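Uncharacterized esterase YxiM (Bacillus subtilis, PDB 2O14) probably acts as a GDSL-family esterase, though its substrate is unknown, and carries a galactose-binding-like beta domain. Local coordinates at residues 95-109 with 131-145. Residues are numbered along the deposited sequence; the frame is centred on the assembly and turned at random.
Sequences LGNTARASVAAEGVF and QLNLLVTEGKAGTAF. With SO4 (sulfate ion), chain C.
Ser102 and Ala104 pair with Thr137 and Leu135 through four backbone hydrogen bonds, three nearly straight, which join strands 100-105 and 131-138 antiparallel. The strands come closest where Ala105 lies beside Leu134, a non-hydrogen-bonded pair with CA atoms 4.3 Å apart, and the small Ala105 CB leaves room on its face for Leu132 and Leu134. On that face Val103 CG1 meets Leu134 CG obliquely, while Val136 spreads its methyls: with CG1 anti to the backbone N (chi1 179°), CG1 reaches Ala101 CB and CG2 lies 3.8 Å from Leu95 CD2. Strand 146-156 packs against Leu134 and Val136, so branched aliphatics suit this interior. On the other face Leu135 CD2 touches Ala104 CB, and Thr137 sends CG2 to Phe109 CE1 and its hydroxyl to Gly73. These are neighbouring inner strands of a five-stranded antiparallel sheet in the galactose-binding-like domain, a beta sandwich in which this sheet faces the one containing 146-156. The type I' turn from Ala105 to Val108 leads to the next strand; within it Glu106, bent at chi2 (-50°), brings OE1 within 2.9 Å of Asn133 N, which meets it nearly along the C-O axis. At the opposite end the strands give way to loops and solvent. Gly139 passes where a side chain would collide with Ala101 CA, and Lys140 N bonds to Arg100 O at 2.9 Å from above the carbonyl plane. Lys140 CB lies over one face of the Arg100 guanidinium, toward its rim; NE and NH2 hold O1 and O4 of a sulfate, probably from the crystallisation liquor, while Lys140 NZ grips O2 at 2.9 Å. An alanine instead of Arg100 would remove two donors to the sulfate and is likely to leave it more weakly held, with Lys140 NZ remaining. Water 2 links Arg100 N to Thr143 OG1 and Ala144 O.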
loop_
_atom_site.group_PDB
_atom_site.type_symbol
_atom_site.label_atom_id
_atom_site.label_comp_id
_atom_site.label_asym_id
_atom_site.label_seq_id
_atom_site.Cartn_x
_atom_site.Cartn_y
_atom_site.Cartn_z
ATOM N N LEU A 95 0.388 5.776 14.498
ATOM C CA LEU A 95 1.776 6.186 14.668
ATOM C C LEU A 95 1.954 7.403 15.567
ATOM O O LEU A 95 0.985 8.034 15.989
ATOM C CB LEU A 95 2.402 6.494 13.298
ATOM C CG LEU A 95 2.324 5.439 12.190
ATOM C CD1 LEU A 95 3.091 5.923 10.958
ATOM C CD2 LEU A 95 2.904 4.122 12.703
ATOM N N GLY A 96 3.213 7.723 15.854
ATOM C CA GLY A 96 3.534 8.890 16.659
ATOM C C GLY A 96 3.859 9.995 15.670
ATOM O O GLY A 96 3.266 10.040 14.590
ATOM N N ASN A 97 4.787 10.884 16.010
ATOM C CA ASN A 97 5.148 11.952 15.079
ATOM C C ASN A 97 5.792 11.271 13.882
ATOM O O ASN A 97 6.760 10.521 14.024
ATOM C CB ASN A 97 6.099 12.942 15.747
ATOM C CG ASN A 97 5.420 13.725 16.850
ATOM O OD1 ASN A 97 6.044 14.546 17.519
ATOM N ND2 ASN A 97 4.124 13.475 17.042
ATOM N N THR A 98 5.244 11.537 12.703
ATOM C CA THR A 98 5.698 10.875 11.491
ATOM C C THR A 98 5.873 11.742 10.252
ATOM O O THR A 98 5.037 12.586 9.956
ATOM C CB THR A 98 4.695 9.754 11.121
ATOM O OG1 THR A 98 4.628 8.803 12.191
ATOM C CG2 THR A 98 5.104 9.056 9.821
ATOM N N ALA A 99 6.969 11.518 9.532
ATOM C CA ALA A 99 7.214 12.212 8.271
ATOM C C ALA A 99 6.682 11.205 7.241
ATOM O O ALA A 99 5.725 11.475 6.526
ATOM C CB ALA A 99 8.706 12.454 8.066
ATOM N N ARG A 100 7.298 10.028 7.193
ATOM C CA ARG A 100 6.859 8.968 6.288
ATOM C C ARG A 100 7.437 7.649 6.774
ATOM O O ARG A 100 8.657 7.497 6.873
ATOM C CB ARG A 100 7.305 9.237 4.845
ATOM C CG ARG A 100 6.877 8.141 3.875
ATOM C CD ARG A 100 6.816 8.634 2.444
ATOM N NE ARG A 100 8.113 9.070 1.943
ATOM C CZ ARG A 100 9.139 8.256 1.706
ATOM N NH1 ARG A 100 9.025 6.950 1.922
ATOM N NH2 ARG A 100 10.280 8.750 1.243
ATOM N N ALA A 101 6.558 6.700 7.085
ATOM C CA ALA A 101 6.983 5.402 7.589
ATOM C C ALA A 101 6.058 4.279 7.140
ATOM O O ALA A 101 4.915 4.519 6.746
ATOM C CB ALA A 101 7.038 5.439 9.112
ATOM N N SER A 102 6.569 3.054 7.192
ATOM C CA SER A 102 5.795 1.873 6.822
ATOM C C SER A 102 5.692 0.961 8.036
ATOM O O SER A 102 6.443 1.105 8.998
ATOM C CB SER A 102 6.474 1.119 5.674
ATOM O OG SER A 102 6.402 1.856 4.458
ATOM N N VAL A 103 4.748 0.030 7.993
ATOM C CA VAL A 103 4.572 -0.912 9.082
ATOM C C VAL A 103 4.961 -2.289 8.577
ATOM O O VAL A 103 4.625 -2.657 7.447
ATOM C CB VAL A 103 3.106 -0.946 9.568
ATOM C CG1 VAL A 103 2.904 -2.092 10.545
ATOM C CG2 VAL A 103 2.759 0.358 10.253
ATOM N N ALA A 104 5.684 -3.038 9.404
ATOM C CA ALA A 104 6.113 -4.391 9.052
ATOM C C ALA A 104 5.638 -5.367 10.127
ATOM O O ALA A 104 5.570 -5.025 11.303
ATOM C CB ALA A 104 7.638 -4.446 8.936
ATOM N N ALA A 105 5.308 -6.584 9.720
ATOM C CA ALA A 105 4.854 -7.591 10.665
ATOM C C ALA A 105 5.095 -8.944 10.032
ATOM O O ALA A 105 4.867 -9.121 8.839
ATOM C CB ALA A 105 3.380 -7.400 10.971
ATOM N N GLU A 106 5.574 -9.891 10.831
ATOM C CA GLU A 106 5.863 -11.231 10.342
ATOM C C GLU A 106 6.929 -11.224 9.243
ATOM O O GLU A 106 6.874 -12.024 8.309
ATOM C CB GLU A 106 4.584 -11.891 9.826
ATOM C CG GLU A 106 3.475 -11.964 10.871
ATOM C CD GLU A 106 3.954 -12.551 12.196
ATOM O OE1 GLU A 106 4.170 -11.769 13.150
ATOM O OE2 GLU A 106 4.126 -13.793 12.277
ATOM N N GLY A 107 7.883 -10.300 9.356
ATOM C CA GLY A 107 8.971 -10.216 8.394
ATOM C C GLY A 107 8.742 -9.526 7.060
ATOM O O GLY A 107 9.636 -9.542 6.207
ATOM N N VAL A 108 7.578 -8.913 6.862
ATOM C CA VAL A 108 7.294 -8.233 5.595
ATOM C C VAL A 108 6.475 -6.956 5.771
ATOM O O VAL A 108 5.859 -6.742 6.817
ATOM C CB VAL A 108 6.521 -9.149 4.615
ATOM C CG1 VAL A 108 7.334 -10.397 4.311
ATOM C CG2 VAL A 108 5.171 -9.529 5.203
ATOM N N PHE A 109 6.473 -6.109 4.745
ATOM C CA PHE A 109 5.698 -4.875 4.795
ATOM C C PHE A 109 4.208 -5.194 4.884
ATOM O O PHE A 109 3.738 -6.160 4.274
ATOM C CB PHE A 109 5.940 -4.040 3.538
ATOM C CG PHE A 109 7.256 -3.321 3.528
ATOM C CD1 PHE A 109 7.582 -2.429 4.544
ATOM C CD2 PHE A 109 8.148 -3.491 2.477
ATOM C CE1 PHE A 109 8.778 -1.709 4.515
ATOM C CE2 PHE A 109 9.350 -2.776 2.436
ATOM C CZ PHE A 109 9.664 -1.881 3.458
ATOM N N GLN A 131 1.946 -15.800 17.695
ATOM C CA GLN A 131 2.526 -14.532 18.135
ATOM C C GLN A 131 2.686 -13.534 16.989
ATOM O O GLN A 131 3.098 -13.901 15.886
ATOM C CB GLN A 131 3.892 -14.784 18.784
ATOM C CG GLN A 131 4.519 -13.564 19.430
ATOM C CD GLN A 131 5.891 -13.861 20.013
ATOM O OE1 GLN A 131 6.865 -14.015 19.283
ATOM N NE2 GLN A 131 5.966 -13.954 21.334
ATOM N N LEU A 132 2.358 -12.272 17.261
ATOM C CA LEU A 132 2.470 -11.204 16.266
ATOM C C LEU A 132 3.710 -10.367 16.577
ATOM O O LEU A 132 3.912 -9.959 17.720
ATOM C CB LEU A 132 1.224 -10.311 16.315
ATOM C CG LEU A 132 1.239 -9.045 15.451
ATOM C CD1 LEU A 132 1.232 -9.415 13.973
ATOM C CD2 LEU A 132 0.028 -8.189 15.785
ATOM N N ASN A 133 4.540 -10.120 15.564
ATOM C CA ASN A 133 5.757 -9.329 15.746
ATOM C C ASN A 133 5.718 -8.180 14.751
ATOM O O ASN A 133 5.842 -8.378 13.537
ATOM C CB ASN A 133 6.994 -10.202 15.530
ATOM C CG ASN A 133 6.868 -11.558 16.218
ATOM O OD1 ASN A 133 6.260 -12.478 15.679
ATOM N ND2 ASN A 133 7.417 -11.672 17.422
ATOM N N LEU A 134 5.553 -6.976 15.286
ATOM C CA LEU A 134 5.414 -5.777 14.472
ATOM C C LEU A 134 6.394 -4.653 14.808
ATOM O O LEU A 134 6.901 -4.562 15.925
ATOM C CB LEU A 134 3.965 -5.279 14.618
ATOM C CG LEU A 134 3.458 -3.976 13.997
ATOM C CD1 LEU A 134 1.934 -3.988 13.983
ATOM C CD2 LEU A 134 3.980 -2.780 14.788
ATOM N N LEU A 135 6.677 -3.813 13.817
ATOM C CA LEU A 135 7.548 -2.659 14.019
ATOM C C LEU A 135 7.180 -1.610 12.984
ATOM O O LEU A 135 6.503 -1.909 11.995
ATOM C CB LEU A 135 9.035 -3.021 13.868
ATOM C CG LEU A 135 9.635 -3.265 12.473
ATOM C CD1 LEU A 135 11.113 -2.904 12.493
ATOM C CD2 LEU A 135 9.439 -4.718 12.043
ATOM N N VAL A 136 7.596 -0.376 13.237
ATOM C CA VAL A 136 7.361 0.717 12.305
ATOM C C VAL A 136 8.735 0.802 11.674
ATOM O O VAL A 136 9.742 0.741 12.381
ATOM C CB VAL A 136 7.002 2.020 13.043
ATOM C CG1 VAL A 136 6.792 3.156 12.043
ATOM C CG2 VAL A 136 5.737 1.801 13.860
ATOM N N THR A 137 8.793 0.934 10.358
ATOM C CA THR A 137 10.088 0.930 9.703
ATOM C C THR A 137 10.269 1.898 8.546
ATOM O O THR A 137 9.356 2.629 8.144
ATOM C CB THR A 137 10.408 -0.493 9.196
ATOM O OG1 THR A 137 11.758 -0.555 8.720
ATOM C CG2 THR A 137 9.454 -0.867 8.076
ATOM N N GLU A 138 11.468 1.847 7.989
ATOM C CA GLU A 138 11.860 2.710 6.902
ATOM C C GLU A 138 10.858 2.957 5.809
ATOM O O GLU A 138 10.406 2.054 5.095
ATOM C CB GLU A 138 13.165 2.232 6.273
ATOM C CG GLU A 138 14.035 3.381 5.796
ATOM C CD GLU A 138 15.401 2.925 5.332
ATOM O OE1 GLU A 138 15.477 2.275 4.269
ATOM O OE2 GLU A 138 16.396 3.206 6.036
ATOM N N GLY A 139 10.506 4.230 5.746
ATOM C CA GLY A 139 9.636 4.770 4.744
ATOM C C GLY A 139 10.699 5.747 4.289
ATOM O O GLY A 139 11.476 5.447 3.386
ATOM N N LYS A 140 10.790 6.887 4.966
ATOM C CA LYS A 140 11.805 7.871 4.624
ATOM C C LYS A 140 12.991 7.721 5.576
ATOM O O LYS A 140 12.874 7.953 6.779
ATOM C CB LYS A 140 11.243 9.290 4.718
ATOM C CG LYS A 140 12.218 10.363 4.266
ATOM C CD LYS A 140 11.578 11.740 4.301
ATOM C CE LYS A 140 12.549 12.820 3.862
ATOM N NZ LYS A 140 13.003 12.621 2.457
ATOM N N ALA A 141 14.131 7.317 5.027
ATOM C CA ALA A 141 15.333 7.139 5.822
ATOM C C ALA A 141 15.723 8.455 6.483
ATOM O O ALA A 141 15.677 9.513 5.857
ATOM C CB ALA A 141 16.475 6.637 4.940
ATOM N N GLY A 142 16.093 8.386 7.758
ATOM C CA GLY A 142 16.496 9.581 8.474
ATOM C C GLY A 142 15.410 10.196 9.333
ATOM O O GLY A 142 15.684 11.107 10.112
ATOM N N THR A 143 14.177 9.719 9.195
ATOM C CA THR A 143 13.081 10.252 9.995
ATOM C C THR A 143 12.733 9.297 11.143
ATOM O O THR A 143 13.189 8.154 11.170
ATOM C CB THR A 143 11.835 10.525 9.119
ATOM O OG1 THR A 143 11.444 9.328 8.441
ATOM C CG2 THR A 143 12.151 11.594 8.083
ATOM N N ALA A 144 11.936 9.772 12.094
ATOM C CA ALA A 144 11.555 8.967 13.248
ATOM C C ALA A 144 10.442 7.966 12.951
ATOM O O ALA A 144 9.385 8.325 12.426
ATOM C CB ALA A 144 11.140 9.877 14.396
ATOM N N PHE A 145 10.689 6.705 13.292
ATOM C CA PHE A 145 9.698 5.650 13.091
ATOM C C PHE A 145 9.087 5.410 14.466
ATOM O O PHE A 145 9.669 4.738 15.316
ATOM C CB PHE A 145 10.389 4.405 12.535
ATOM C CG PHE A 145 11.138 4.674 11.261
ATOM C CD1 PHE A 145 10.522 5.358 10.216
ATOM C CD2 PHE A 145 12.470 4.294 11.118
ATOM C CE1 PHE A 145 11.217 5.664 9.047
ATOM C CE2 PHE A 145 13.179 4.594 9.950
ATOM C CZ PHE A 145 12.552 5.281 8.919
HETATM S S SO4 C . 9.410 12.467 0.667
HETATM O O1 SO4 C . 8.863 11.956 1.939
HETATM O O2 SO4 C . 10.623 13.271 0.928
HETATM O O3 SO4 C . 8.386 13.308 0.013
HETATM O O4 SO4 C . 9.767 11.343 -0.219
HETATM O O HOH W 1 6.872 7.008 12.284
HETATM O O HOH W 2 8.988 9.095 9.688
HETATM O O HOH W 3 12.222 6.486 0.277
HETATM O O HOH W 4 8.263 2.360 2.691
HETATM O O HOH W 5 8.124 -8.372 11.693
#